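Local structure of UDP-glucose 6-dehydrogenase (Pyrobaculum islandicum, 3VTF) at residues R368-D373 with L398-G403; R318-L323 with V422-R427; S240-V245 with R258-V263; F40-H45 with G77-S82. The protein probably catalyses the two-step, NAD(+)-dependent oxidation of UDP-alpha-D-glucose to UDP-alpha-D-glucuronate. All blocks are in the same frame, centred on the assembly; numbering follows the deposited sequence.

Contact 1. Residues R368-D373 with L398-G403; sequences RVYVHD and LDQVEG
In the Rossmann-like UDP-binding domain, Tyr370 of the parallel strand 368-372 meets Gln400 and Val401, where helix 394-400 runs out and the chain turns into strand 403-406. With CG anti to the carbonyl carbon (chi1 -60°), the phenol ring lies where both residues can touch it, at two different places and each time obliquely. Val401 brings its CG1 methyl alongside, 3.6 Å from Tyr370 CD2, the two side chains sliding past each other in opposite directions; the contact is purely apolar. Diagonally across the ring, Gln400 comes to CE1, its chain extended beyond CG and crossing the tyrosine at about a right angle. The amide plane stands 78° from the ring. NE2 of Gln400 is modelled 3.1 Å from Tyr370 CE1, a short approach of doubtful weight, and no hydrogen bond forms. The tyrosine ring also meets His335 and Leu397. Beside it, Val401 O accepts from Lys421 NZ. Helix 394-400 leads from the edge strand 389-390 to strand 403-406, and Tyr370, on the strand next to that edge, packs under the helix end: a beta-alpha-beta crossover of the kind found in Rossmann-like domains.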
loop_
_atom_site.group_PDB
_atom_site.type_symbol
_atom_site.label_atom_id
_atom_site.label_comp_id
_atom_site.label_asym_id
_atom_site.label_seq_id
_atom_site.Cartn_x
_atom_site.Cartn_y
_atom_site.Cartn_z
ATOM N N ARG A 368 17.251 -9.202 33.516
ATOM C CA ARG A 368 16.255 -9.065 34.554
ATOM C C ARG A 368 15.262 -8.074 34.000
ATOM O O ARG A 368 15.584 -6.871 33.872
ATOM C CB ARG A 368 16.849 -8.497 35.863
ATOM C CG ARG A 368 18.180 -9.099 36.318
ATOM C CD ARG A 368 18.550 -8.476 37.660
ATOM N NE ARG A 368 19.475 -9.291 38.452
ATOM C CZ ARG A 368 19.622 -9.197 39.782
ATOM N NH1 ARG A 368 18.910 -8.342 40.506
ATOM N NH2 ARG A 368 20.484 -9.987 40.404
ATOM N N VAL A 369 14.060 -8.560 33.709
ATOM C CA VAL A 369 13.020 -7.793 32.977
ATOM C C VAL A 369 11.924 -7.220 33.859
ATOM O O VAL A 369 11.269 -7.928 34.651
ATOM C CB VAL A 369 12.361 -8.709 31.915
ATOM C CG1 VAL A 369 11.250 -7.999 31.149
ATOM C CG2 VAL A 369 13.416 -9.188 30.982
ATOM N N TYR A 370 11.710 -5.933 33.687
ATOM C CA TYR A 370 10.633 -5.209 34.316
ATOM C C TYR A 370 9.681 -4.843 33.217
ATOM O O TYR A 370 10.116 -4.472 32.095
ATOM C CB TYR A 370 11.170 -3.931 34.946
ATOM C CG TYR A 370 12.207 -4.234 35.984
ATOM C CD1 TYR A 370 11.906 -4.114 37.371
ATOM C CD2 TYR A 370 13.488 -4.640 35.605
ATOM C CE1 TYR A 370 12.883 -4.421 38.343
ATOM C CE2 TYR A 370 14.465 -4.945 36.552
ATOM C CZ TYR A 370 14.166 -4.835 37.913
ATOM O OH TYR A 370 15.199 -5.118 38.773
ATOM N N VAL A 371 8.392 -4.874 33.511
ATOM C CA VAL A 371 7.387 -4.480 32.536
ATOM C C VAL A 371 6.338 -3.558 33.137
ATOM O O VAL A 371 6.103 -3.585 34.325
ATOM C CB VAL A 371 6.679 -5.705 31.915
ATOM C CG1 VAL A 371 7.688 -6.670 31.336
ATOM C CG2 VAL A 371 5.786 -6.384 32.931
ATOM N N HIS A 372 5.727 -2.735 32.303
ATOM C CA HIS A 372 4.563 -1.967 32.676
ATOM C C HIS A 372 3.574 -1.882 31.553
ATOM O O HIS A 372 3.954 -1.887 30.392
ATOM C CB HIS A 372 4.946 -0.553 33.093
ATOM C CG HIS A 372 3.763 0.361 33.279
ATOM N ND1 HIS A 372 3.291 1.124 32.302
ATOM C CD2 HIS A 372 2.956 0.591 34.375
ATOM C CE1 HIS A 372 2.244 1.816 32.743
ATOM N NE2 HIS A 372 2.039 1.488 34.010
ATOM N N ASP A 373 2.292 -1.798 31.882
ATOM C CA ASP A 373 1.270 -1.380 30.931
ATOM C C ASP A 373 0.159 -0.710 31.699
ATOM O O ASP A 373 -0.155 -1.137 32.778
ATOM C CB ASP A 373 0.722 -2.577 30.148
ATOM C CG ASP A 373 -0.158 -2.168 28.995
ATOM O OD1 ASP A 373 0.348 -2.043 27.878
ATOM O OD2 ASP A 373 -1.350 -1.949 29.206
ATOM N N LEU A 398 11.197 3.237 34.735
ATOM C CA LEU A 398 12.387 3.871 34.096
ATOM C C LEU A 398 13.531 4.089 35.090
ATOM O O LEU A 398 14.709 3.805 34.807
ATOM C CB LEU A 398 11.987 5.212 33.510
ATOM C CG LEU A 398 11.064 5.220 32.311
ATOM C CD1 LEU A 398 10.751 6.624 31.867
ATOM C CD2 LEU A 398 11.861 4.463 31.232
ATOM N N ASP A 399 13.159 4.477 36.306
ATOM C CA ASP A 399 14.142 4.854 37.368
ATOM C C ASP A 399 14.894 3.646 37.832
ATOM O O ASP A 399 16.030 3.772 38.300
ATOM C CB ASP A 399 13.477 5.564 38.603
ATOM C CG ASP A 399 12.811 6.879 38.256
ATOM O OD1 ASP A 399 13.029 7.483 37.177
ATOM O OD2 ASP A 399 11.986 7.333 39.059
ATOM N N GLN A 400 14.275 2.469 37.696
ATOM C CA GLN A 400 14.903 1.202 38.091
ATOM C C GLN A 400 15.731 0.479 37.037
ATOM O O GLN A 400 16.438 -0.467 37.378
ATOM C CB GLN A 400 13.826 0.213 38.501
ATOM C CG GLN A 400 13.742 -0.059 39.980
ATOM C CD GLN A 400 12.847 -1.268 40.244
ATOM O OE1 GLN A 400 11.627 -1.173 40.102
ATOM N NE2 GLN A 400 13.458 -2.418 40.599
ATOM N N VAL A 401 15.551 0.788 35.750
ATOM C CA VAL A 401 16.261 -0.023 34.734
ATOM C C VAL A 401 17.425 0.745 34.116
ATOM O O VAL A 401 17.421 1.972 34.092
ATOM C CB VAL A 401 15.286 -0.525 33.606
ATOM C CG1 VAL A 401 14.206 -1.409 34.190
ATOM C CG2 VAL A 401 14.623 0.638 32.894
ATOM N N GLU A 402 18.390 0.042 33.560
ATOM C CA GLU A 402 19.454 0.703 32.772
ATOM C C GLU A 402 18.987 1.045 31.333
ATOM O O GLU A 402 19.237 2.155 30.809
ATOM C CB GLU A 402 20.666 -0.214 32.714
ATOM C CG GLU A 402 20.888 -0.914 34.061
ATOM C CD GLU A 402 22.012 -1.920 34.008
ATOM O OE1 GLU A 402 23.008 -1.647 33.281
ATOM O OE2 GLU A 402 21.882 -2.986 34.650
ATOM N N GLY A 403 18.250 0.104 30.739
ATOM C CA GLY A 403 17.777 0.232 29.340
ATOM C C GLY A 403 16.290 -0.080 29.237
ATOM O O GLY A 403 15.692 -0.754 30.080
#

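Contact 2. Residues R318-L323 with V422-R427; sequences RYAVQL and VVVDGR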
loop_
_atom_site.group_PDB
_atom_site.type_symbol
_atom_site.label_atom_id
_atom_site.label_comp_id
_atom_site.label_asym_id
_atom_site.label_seq_id
_atom_site.Cartn_x
_atom_site.Cartn_y
_atom_site.Cartn_z
ATOM N N ARG A 318 13.276 -8.807 17.232
ATOM C CA ARG A 318 14.655 -9.301 17.385
ATOM C C ARG A 318 15.603 -8.126 17.176
ATOM O O ARG A 318 16.604 -7.977 17.904
ATOM C CB ARG A 318 14.972 -10.417 16.348
ATOM C CG ARG A 318 14.330 -11.776 16.664
ATOM C CD ARG A 318 14.316 -12.832 15.527
ATOM N NE ARG A 318 15.393 -12.692 14.529
ATOM C CZ ARG A 318 15.231 -12.665 13.176
ATOM N NH1 ARG A 318 14.023 -12.776 12.604
ATOM N NH2 ARG A 318 16.293 -12.544 12.357
ATOM N N TYR A 319 15.343 -7.284 16.172
ATOM C CA TYR A 319 16.245 -6.176 15.944
ATOM C C TYR A 319 16.289 -5.192 17.118
ATOM O O TYR A 319 17.367 -4.622 17.419
ATOM C CB TYR A 319 15.882 -5.466 14.622
ATOM C CG TYR A 319 16.752 -4.346 14.185
ATOM C CD1 TYR A 319 18.133 -4.576 13.903
ATOM C CD2 TYR A 319 16.226 -3.012 13.993
ATOM C CE1 TYR A 319 18.945 -3.539 13.461
ATOM C CE2 TYR A 319 17.051 -1.999 13.518
ATOM C CZ TYR A 319 18.399 -2.250 13.293
ATOM O OH TYR A 319 19.180 -1.199 12.867
ATOM N N ALA A 320 15.120 -4.957 17.734
ATOM C CA ALA A 320 15.000 -3.986 18.833
ATOM C C ALA A 320 15.886 -4.505 20.009
ATOM O O ALA A 320 16.593 -3.727 20.641
ATOM C CB ALA A 320 13.500 -3.862 19.309
ATOM N N VAL A 321 15.795 -5.808 20.294
ATOM C CA VAL A 321 16.570 -6.411 21.357
ATOM C C VAL A 321 18.093 -6.378 20.979
ATOM O O VAL A 321 18.925 -6.043 21.815
ATOM C CB VAL A 321 16.054 -7.856 21.627
ATOM C CG1 VAL A 321 17.053 -8.728 22.529
ATOM C CG2 VAL A 321 14.640 -7.765 22.196
ATOM N N GLN A 322 18.440 -6.610 19.701
ATOM C CA GLN A 322 19.816 -6.496 19.276
ATOM C C GLN A 322 20.391 -5.083 19.479
ATOM O O GLN A 322 21.584 -4.922 19.913
ATOM C CB GLN A 322 19.997 -6.906 17.811
ATOM C CG GLN A 322 19.711 -8.383 17.531
ATOM C CD GLN A 322 19.718 -8.687 16.034
ATOM O OE1 GLN A 322 20.203 -7.873 15.224
ATOM N NE2 GLN A 322 19.179 -9.858 15.658
ATOM N N LEU A 323 19.578 -4.058 19.194
ATOM C CA LEU A 323 20.025 -2.679 19.437
ATOM C C LEU A 323 20.302 -2.462 20.925
ATOM O O LEU A 323 21.324 -1.841 21.272
ATOM C CB LEU A 323 18.949 -1.661 18.979
ATOM C CG LEU A 323 18.700 -1.578 17.468
ATOM C CD1 LEU A 323 17.459 -0.776 17.166
ATOM C CD2 LEU A 323 19.973 -1.003 16.779
ATOM N N VAL A 422 18.932 4.595 28.465
ATOM C CA VAL A 422 19.183 4.013 27.144
ATOM C C VAL A 422 17.815 3.506 26.650
ATOM O O VAL A 422 17.210 2.681 27.312
ATOM C CB VAL A 422 20.160 2.837 27.242
ATOM C CG1 VAL A 422 20.324 2.217 25.828
ATOM C CG2 VAL A 422 21.504 3.372 27.822
ATOM N N VAL A 423 17.307 4.067 25.543
ATOM C CA VAL A 423 15.969 3.780 25.127
ATOM C C VAL A 423 16.073 3.266 23.694
ATOM O O VAL A 423 16.655 3.939 22.815
ATOM C CB VAL A 423 15.112 5.044 25.111
ATOM C CG1 VAL A 423 13.707 4.813 24.530
ATOM C CG2 VAL A 423 15.024 5.651 26.506
ATOM N N VAL A 424 15.418 2.131 23.462
ATOM C CA VAL A 424 15.186 1.604 22.082
ATOM C C VAL A 424 13.692 1.851 21.895
ATOM O O VAL A 424 12.861 1.254 22.615
ATOM C CB VAL A 424 15.558 0.116 22.000
ATOM C CG1 VAL A 424 15.047 -0.494 20.707
ATOM C CG2 VAL A 424 17.101 -0.066 22.096
ATOM N N ASP A 425 13.365 2.783 21.016
ATOM C CA ASP A 425 11.983 3.216 20.843
ATOM C C ASP A 425 11.308 2.400 19.732
ATOM O O ASP A 425 11.693 2.487 18.503
ATOM C CB ASP A 425 11.994 4.678 20.413
ATOM C CG ASP A 425 10.624 5.274 20.311
ATOM O OD1 ASP A 425 9.627 4.552 20.511
ATOM O OD2 ASP A 425 10.517 6.487 20.013
ATOM N N GLY A 426 10.314 1.600 20.120
ATOM C CA GLY A 426 9.678 0.736 19.082
ATOM C C GLY A 426 8.453 1.281 18.493
ATOM O O GLY A 426 7.851 0.611 17.649
ATOM N N ARG A 427 7.997 2.420 19.014
ATOM C CA ARG A 427 6.735 3.040 18.616
ATOM C C ARG A 427 6.714 4.547 18.288
ATOM O O ARG A 427 5.647 5.075 18.075
ATOM C CB ARG A 427 5.644 2.736 19.640
ATOM C CG ARG A 427 5.384 1.266 19.836
ATOM C CD ARG A 427 4.711 0.650 18.624
ATOM N NE ARG A 427 4.443 -0.760 18.836
ATOM C CZ ARG A 427 4.214 -1.634 17.870
ATOM N NH1 ARG A 427 4.228 -1.262 16.616
ATOM N NH2 ARG A 427 3.982 -2.892 18.170
#
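Val424, on strand 422-425 of the parallel beta-sheet in the Rossmann-like UDP-binding domain, rests against Ala320 and Leu323, one helical turn apart on helix 304-328. The apolar contacts divide between the valine's two branches. With CG1 anti to the backbone N (chi1 168°), that methyl faces Ala320 and lies 4.0 Å from its CB, while CG2 reaches Leu323 CB, also at 4.0 Å. Van der Waals contact with the helix backbone is closer still: Val424 CG1 is 3.6 Å from Ala320 O. Replacing Val424 by an alanine would remove both methyls and is likely to open a gap between the strand and the Ala320-Leu323 turn. Within the helix, Leu323 folds back so that its CG sits over the centre of the Tyr319 ring, 4.2 Å above the plane. Leu324 and Ile405 also touch Val424.

Polar interactions belong to the strand's C-terminal end, which leads to the UDP-glucose pocket. Arg427 touches the bound nucleotide sugar, while its NE bonds to Ala407 O and its NH2 to Gly279 O. An Asx turn shapes this exit: Arg427 N donates to Asp425 OD1 at 3.1 Å, approaching from above the carboxylate plane, 41° out of it.

Contact 3. Residues S240-V245 with R258-V263; sequences SFANEV and RVFEAV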
loop_
_atom_site.group_PDB
_atom_site.type_symbol
_atom_site.label_atom_id
_atom_site.label_comp_id
_atom_site.label_asym_id
_atom_site.label_seq_id
_atom_site.Cartn_x
_atom_site.Cartn_y
_atom_site.Cartn_z
ATOM N N SER A 240 4.837 -3.269 7.202
ATOM C CA SER A 240 6.138 -3.921 6.938
ATOM C C SER A 240 6.955 -3.156 5.905
ATOM O O SER A 240 8.209 -3.115 5.985
ATOM C CB SER A 240 5.882 -5.392 6.449
ATOM O OG SER A 240 5.525 -6.128 7.556
ATOM N N PHE A 241 6.276 -2.589 4.909
ATOM C CA PHE A 241 6.947 -1.715 3.992
ATOM C C PHE A 241 7.568 -0.512 4.741
ATOM O O PHE A 241 8.715 -0.111 4.455
ATOM C CB PHE A 241 6.092 -1.274 2.846
ATOM C CG PHE A 241 6.808 -0.446 1.850
ATOM C CD1 PHE A 241 7.765 -1.024 1.027
ATOM C CD2 PHE A 241 6.603 0.901 1.772
ATOM C CE1 PHE A 241 8.460 -0.296 0.047
ATOM C CE2 PHE A 241 7.252 1.669 0.812
ATOM C CZ PHE A 241 8.184 1.093 -0.081
ATOM N N ALA A 242 6.793 0.120 5.633
ATOM C CA ALA A 242 7.331 1.280 6.423
ATOM C C ALA A 242 8.567 0.807 7.234
ATOM O O ALA A 242 9.528 1.575 7.399
ATOM C CB ALA A 242 6.268 1.873 7.346
ATOM N N ASN A 243 8.533 -0.466 7.672
ATOM C CA ASN A 243 9.653 -0.983 8.473
ATOM C C ASN A 243 10.842 -1.274 7.597
ATOM O O ASN A 243 11.960 -0.961 7.954
ATOM C CB ASN A 243 9.211 -2.207 9.275
ATOM C CG ASN A 243 8.435 -1.773 10.489
ATOM O OD1 ASN A 243 8.741 -0.680 11.055
ATOM N ND2 ASN A 243 7.541 -2.624 10.975
ATOM N N GLU A 244 10.588 -1.820 6.404
ATOM C CA GLU A 244 11.703 -2.045 5.428
ATOM C C GLU A 244 12.358 -0.724 5.040
ATOM O O GLU A 244 13.615 -0.555 5.018
ATOM C CB GLU A 244 11.172 -2.730 4.142
ATOM C CG GLU A 244 12.304 -2.994 3.121
ATOM C CD GLU A 244 11.939 -4.139 2.175
ATOM O OE1 GLU A 244 11.633 -5.252 2.700
ATOM O OE2 GLU A 244 12.049 -3.900 0.938
ATOM N N VAL A 245 11.531 0.240 4.644
ATOM C CA VAL A 245 12.048 1.597 4.355
ATOM C C VAL A 245 12.750 2.179 5.610
ATOM O O VAL A 245 13.815 2.845 5.498
ATOM C CB VAL A 245 10.883 2.493 3.884
ATOM C CG1 VAL A 245 11.318 3.963 3.767
ATOM C CG2 VAL A 245 10.459 1.966 2.514
ATOM N N ARG A 258 8.943 11.277 9.131
ATOM C CA ARG A 258 8.853 12.459 8.266
ATOM C C ARG A 258 8.839 12.057 6.767
ATOM O O ARG A 258 8.245 12.711 5.904
ATOM C CB ARG A 258 10.143 13.292 8.506
ATOM C CG ARG A 258 10.250 14.540 7.582
ATOM C CD ARG A 258 9.044 15.506 7.785
ATOM N NE ARG A 258 9.242 16.915 7.344
ATOM C CZ ARG A 258 8.240 17.776 7.146
ATOM N NH1 ARG A 258 6.963 17.407 7.310
ATOM N NH2 ARG A 258 8.487 19.018 6.782
ATOM N N VAL A 259 9.530 10.969 6.430
ATOM C CA VAL A 259 9.533 10.522 5.008
ATOM C C VAL A 259 8.089 10.136 4.631
ATOM O O VAL A 259 7.577 10.541 3.556
ATOM C CB VAL A 259 10.492 9.327 4.835
ATOM C CG1 VAL A 259 10.254 8.622 3.484
ATOM C CG2 VAL A 259 11.977 9.847 5.016
ATOM N N PHE A 260 7.465 9.331 5.498
ATOM C CA PHE A 260 6.081 8.804 5.119
ATOM C C PHE A 260 4.998 9.874 5.271
ATOM O O PHE A 260 3.976 9.765 4.646
ATOM C CB PHE A 260 5.723 7.533 5.960
ATOM C CG PHE A 260 6.359 6.307 5.356
ATOM C CD1 PHE A 260 5.832 5.763 4.155
ATOM C CD2 PHE A 260 7.470 5.743 5.914
ATOM C CE1 PHE A 260 6.444 4.674 3.532
ATOM C CE2 PHE A 260 8.077 4.626 5.285
ATOM C CZ PHE A 260 7.572 4.095 4.103
ATOM N N GLU A 261 5.266 10.960 6.020
ATOM C CA GLU A 261 4.384 12.165 5.934
ATOM C C GLU A 261 4.339 12.636 4.525
ATOM O O GLU A 261 3.248 12.902 3.972
ATOM C CB GLU A 261 4.906 13.317 6.786
ATOM C CG GLU A 261 4.348 13.281 8.173
ATOM C CD GLU A 261 5.007 14.338 9.073
ATOM O OE1 GLU A 261 5.570 15.337 8.572
ATOM O OE2 GLU A 261 4.977 14.151 10.291
ATOM N N ALA A 262 5.496 12.774 3.869
ATOM C CA ALA A 262 5.517 13.253 2.496
ATOM C C ALA A 262 4.978 12.170 1.505
ATOM O O ALA A 262 4.255 12.483 0.519
ATOM C CB ALA A 262 6.993 13.633 2.112
ATOM N N VAL A 263 5.346 10.888 1.727
ATOM C CA VAL A 263 4.863 9.802 0.803
ATOM C C VAL A 263 3.297 9.815 0.809
ATOM O O VAL A 263 2.649 9.769 -0.240
ATOM C CB VAL A 263 5.368 8.411 1.365
ATOM C CG1 VAL A 263 4.657 7.278 0.645
ATOM C CG2 VAL A 263 6.916 8.318 1.235
#
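Phe260 projects from helix 256-264 into a group of three residues on helix 221-251, joining two helices of the central domain, and each of the three meets its ring in a different way. Ala242 lies over one face: its CB is 4.3 Å from the ring centroid and 26° off the normal, a CH-pi contact. Phe241 comes to the edge, near the ring plane, with CD2 4.1 Å from Phe260 CZ. Val245 approaches from the opposite direction to the phenylalanine side chain, and its CG1 stands obliquely at 3.6 Å from Phe260 CE2. The Phe241 ring is in turn backed on one face by Val245 CG2, 3.5 Å above its plane and offset toward the rim. Having CG anti to the backbone N (chi1 -176°) carries the Phe241 ring toward the other helix.

The short segments 240-245 and 258-263 come within 11.4 Å between axes, their N-to-C directions 127° apart, and the Phe260 ring bridges this spacing. A leucine in its place would probably lose the CH-pi contact with Ala242 and the edge contact with Phe241, as well as the ring stack with Phe274 of the predicted substrate site. Away from the ring, Arg258 NH1 pairs with Glu261 OE1 at 2.8 Å. Buried Glu244 is satisfied by Ile305 N and Ser306 OG of the second subunit. No hydrogen bond crosses between the two segments, so their union rests on apolar and aromatic contact.

Contact 4. Residues F40-H45 with G77-S82; sequences FALLGH and GRALSS
Ala41 and Ala79 bring helix 31-43 and helix 72-81 together through their methyls, CB to CB at 4.0 Å. Small residues allow this close approach, and the CA atoms of Leu42 and Ala79 are only 5.6 Å apart. On this inner side Leu85 touches both alanines, and Val47 also packs on Ala41, so the pair is tucked against strands 46-50 and 85-87. Leu42 belongs to the same tight part. With its CG beside the backbone N (chi1 -67°), the leucine reaches across and lays CD2 on the backbone of the other helix, 3.6 Å from Ala79 N.

The loose, solvent side is left to the exposed Arg78. Leu42 CD2 meets the root of this arginine, 3.9 Å from Arg78 CB and equally near its backbone C, and the chain beyond then bends at chi3.

Close by, Gly44, with phi at 122°, closes helix 31-43 in a Schellman motif, in which His45 N bonds to Phe40 O and Gly44 N to Ala41 O. Within segment 77-82, Ser82 OG donates to Ala79 O at 2.6 Å and also pairs with Arg84 N, tying the turn before strand 85-87. Two helices side by side on one face of the parallel part of the sheet, each followed by a strand, are typical of the Rossmann fold of NAD-binding domains.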
loop_
_atom_site.group_PDB
_atom_site.type_symbol
_atom_site.label_atom_id
_atom_site.label_comp_id
_atom_site.label_asym_id
_atom_site.label_seq_id
_atom_site.Cartn_x
_atom_site.Cartn_y
_atom_site.Cartn_z
ATOM N N PHE A 40 -26.622 -4.520 16.506
ATOM C CA PHE A 40 -27.814 -4.834 15.748
ATOM C C PHE A 40 -29.030 -4.515 16.634
ATOM O O PHE A 40 -30.057 -4.011 16.108
ATOM C CB PHE A 40 -27.862 -6.335 15.334
ATOM C CG PHE A 40 -26.953 -6.682 14.149
ATOM C CD1 PHE A 40 -26.912 -5.880 13.044
ATOM C CD2 PHE A 40 -26.242 -7.902 14.131
ATOM C CE1 PHE A 40 -26.136 -6.245 11.918
ATOM C CE2 PHE A 40 -25.418 -8.201 13.045
ATOM C CZ PHE A 40 -25.383 -7.378 11.949
ATOM N N ALA A 41 -28.946 -4.853 17.941
ATOM C CA ALA A 41 -30.087 -4.527 18.826
ATOM C C ALA A 41 -30.335 -3.015 18.858
ATOM O O ALA A 41 -31.501 -2.552 18.793
ATOM C CB ALA A 41 -29.848 -5.064 20.249
ATOM N N LEU A 42 -29.255 -2.221 18.857
ATOM C CA LEU A 42 -29.408 -0.770 18.924
ATOM C C LEU A 42 -29.838 -0.235 17.610
ATOM O O LEU A 42 -30.429 0.826 17.575
ATOM C CB LEU A 42 -28.103 -0.064 19.383
ATOM C CG LEU A 42 -27.654 -0.335 20.851
ATOM C CD1 LEU A 42 -26.283 0.366 21.112
ATOM C CD2 LEU A 42 -28.753 0.061 21.818
ATOM N N LEU A 43 -29.548 -0.926 16.495
ATOM C CA LEU A 43 -30.095 -0.503 15.202
ATOM C C LEU A 43 -31.588 -0.748 15.103
ATOM O O LEU A 43 -32.213 -0.228 14.206
ATOM C CB LEU A 43 -29.416 -1.247 14.008
ATOM C CG LEU A 43 -27.993 -0.828 13.705
ATOM C CD1 LEU A 43 -27.494 -1.676 12.494
ATOM C CD2 LEU A 43 -27.931 0.671 13.422
ATOM N N GLY A 44 -32.154 -1.597 15.959
ATOM C CA GLY A 44 -33.613 -1.786 15.874
ATOM C C GLY A 44 -34.003 -3.259 15.613
ATOM O O GLY A 44 -35.177 -3.534 15.427
ATOM N N HIS A 45 -33.063 -4.203 15.724
ATOM C CA HIS A 45 -33.349 -5.626 15.498
ATOM C C HIS A 45 -33.476 -6.344 16.782
ATOM O O HIS A 45 -32.988 -5.924 17.778
ATOM C CB HIS A 45 -32.239 -6.273 14.619
ATOM C CG HIS A 45 -32.122 -5.635 13.250
ATOM N ND1 HIS A 45 -33.208 -5.486 12.400
ATOM C CD2 HIS A 45 -31.034 -5.038 12.626
ATOM C CE1 HIS A 45 -32.801 -4.822 11.275
ATOM N NE2 HIS A 45 -31.461 -4.553 11.413
ATOM N N GLY A 77 -25.688 -1.859 28.030
ATOM C CA GLY A 77 -26.772 -1.556 29.016
ATOM C C GLY A 77 -27.935 -1.011 28.238
ATOM O O GLY A 77 -29.056 -1.434 28.482
ATOM N N ARG A 78 -27.679 -0.118 27.264
ATOM C CA ARG A 78 -28.749 0.392 26.358
ATOM C C ARG A 78 -29.431 -0.725 25.545
ATOM O O ARG A 78 -30.644 -0.789 25.438
ATOM C CB ARG A 78 -28.246 1.503 25.413
ATOM C CG ARG A 78 -27.733 2.767 26.094
ATOM C CD ARG A 78 -26.924 3.676 25.122
ATOM N NE ARG A 78 -27.783 4.174 24.046
ATOM C CZ ARG A 78 -28.474 5.326 24.083
ATOM N NH1 ARG A 78 -28.402 6.124 25.137
ATOM N NH2 ARG A 78 -29.269 5.685 23.059
ATOM N N ALA A 79 -28.668 -1.645 24.971
ATOM C CA ALA A 79 -29.279 -2.735 24.201
ATOM C C ALA A 79 -30.140 -3.662 25.061
ATOM O O ALA A 79 -31.256 -4.040 24.684
ATOM C CB ALA A 79 -28.140 -3.513 23.460
ATOM N N LEU A 80 -29.662 -3.953 26.259
ATOM C CA LEU A 80 -30.412 -4.752 27.250
ATOM C C LEU A 80 -31.717 -4.027 27.706
ATOM O O LEU A 80 -32.786 -4.602 27.639
ATOM C CB LEU A 80 -29.529 -5.075 28.471
ATOM C CG LEU A 80 -28.354 -6.073 28.285
ATOM C CD1 LEU A 80 -27.425 -6.067 29.499
ATOM C CD2 LEU A 80 -28.837 -7.519 28.025
ATOM N N SER A 81 -31.615 -2.767 28.102
ATOM C CA SER A 81 -32.842 -1.920 28.389
ATOM C C SER A 81 -33.883 -1.897 27.296
ATOM O O SER A 81 -35.069 -1.918 27.596
ATOM C CB SER A 81 -32.510 -0.464 28.726
ATOM O OG SER A 81 -31.951 -0.414 30.019
ATOM N N SER A 82 -33.458 -1.887 26.031
ATOM C CA SER A 82 -34.440 -1.883 24.955
ATOM C C SER A 82 -35.331 -3.125 24.993
ATOM O O SER A 82 -36.312 -3.155 24.324
ATOM C CB SER A 82 -33.739 -1.766 23.620
ATOM O OG SER A 82 -33.153 -3.016 23.287
#

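Along the chain contact 4 comes first, contact 3 next, and contact 1 last, nested inside the loop that contact 2 closes. Contact 4 stands apart in the NAD-binding domain, its centre 42 Å from that of contact 3, 45 Å from contact 1 and 46 Å from contact 2. The latter two share the six-stranded parallel sheet of the UDP-binding domain: their centres are 14 Å apart, and Gly403 and Glu402 touch Val422. Contact 3, on the helices of the central domain, is 18 Å from contact 2 between centres, with nearest atoms about 7 Å apart. Helix 304-328 ties their surroundings together, packing on the sheet in contact 2 and touching Ser240, Asn243 and Glu244 of contact 3, whose helices also engage the second subunit.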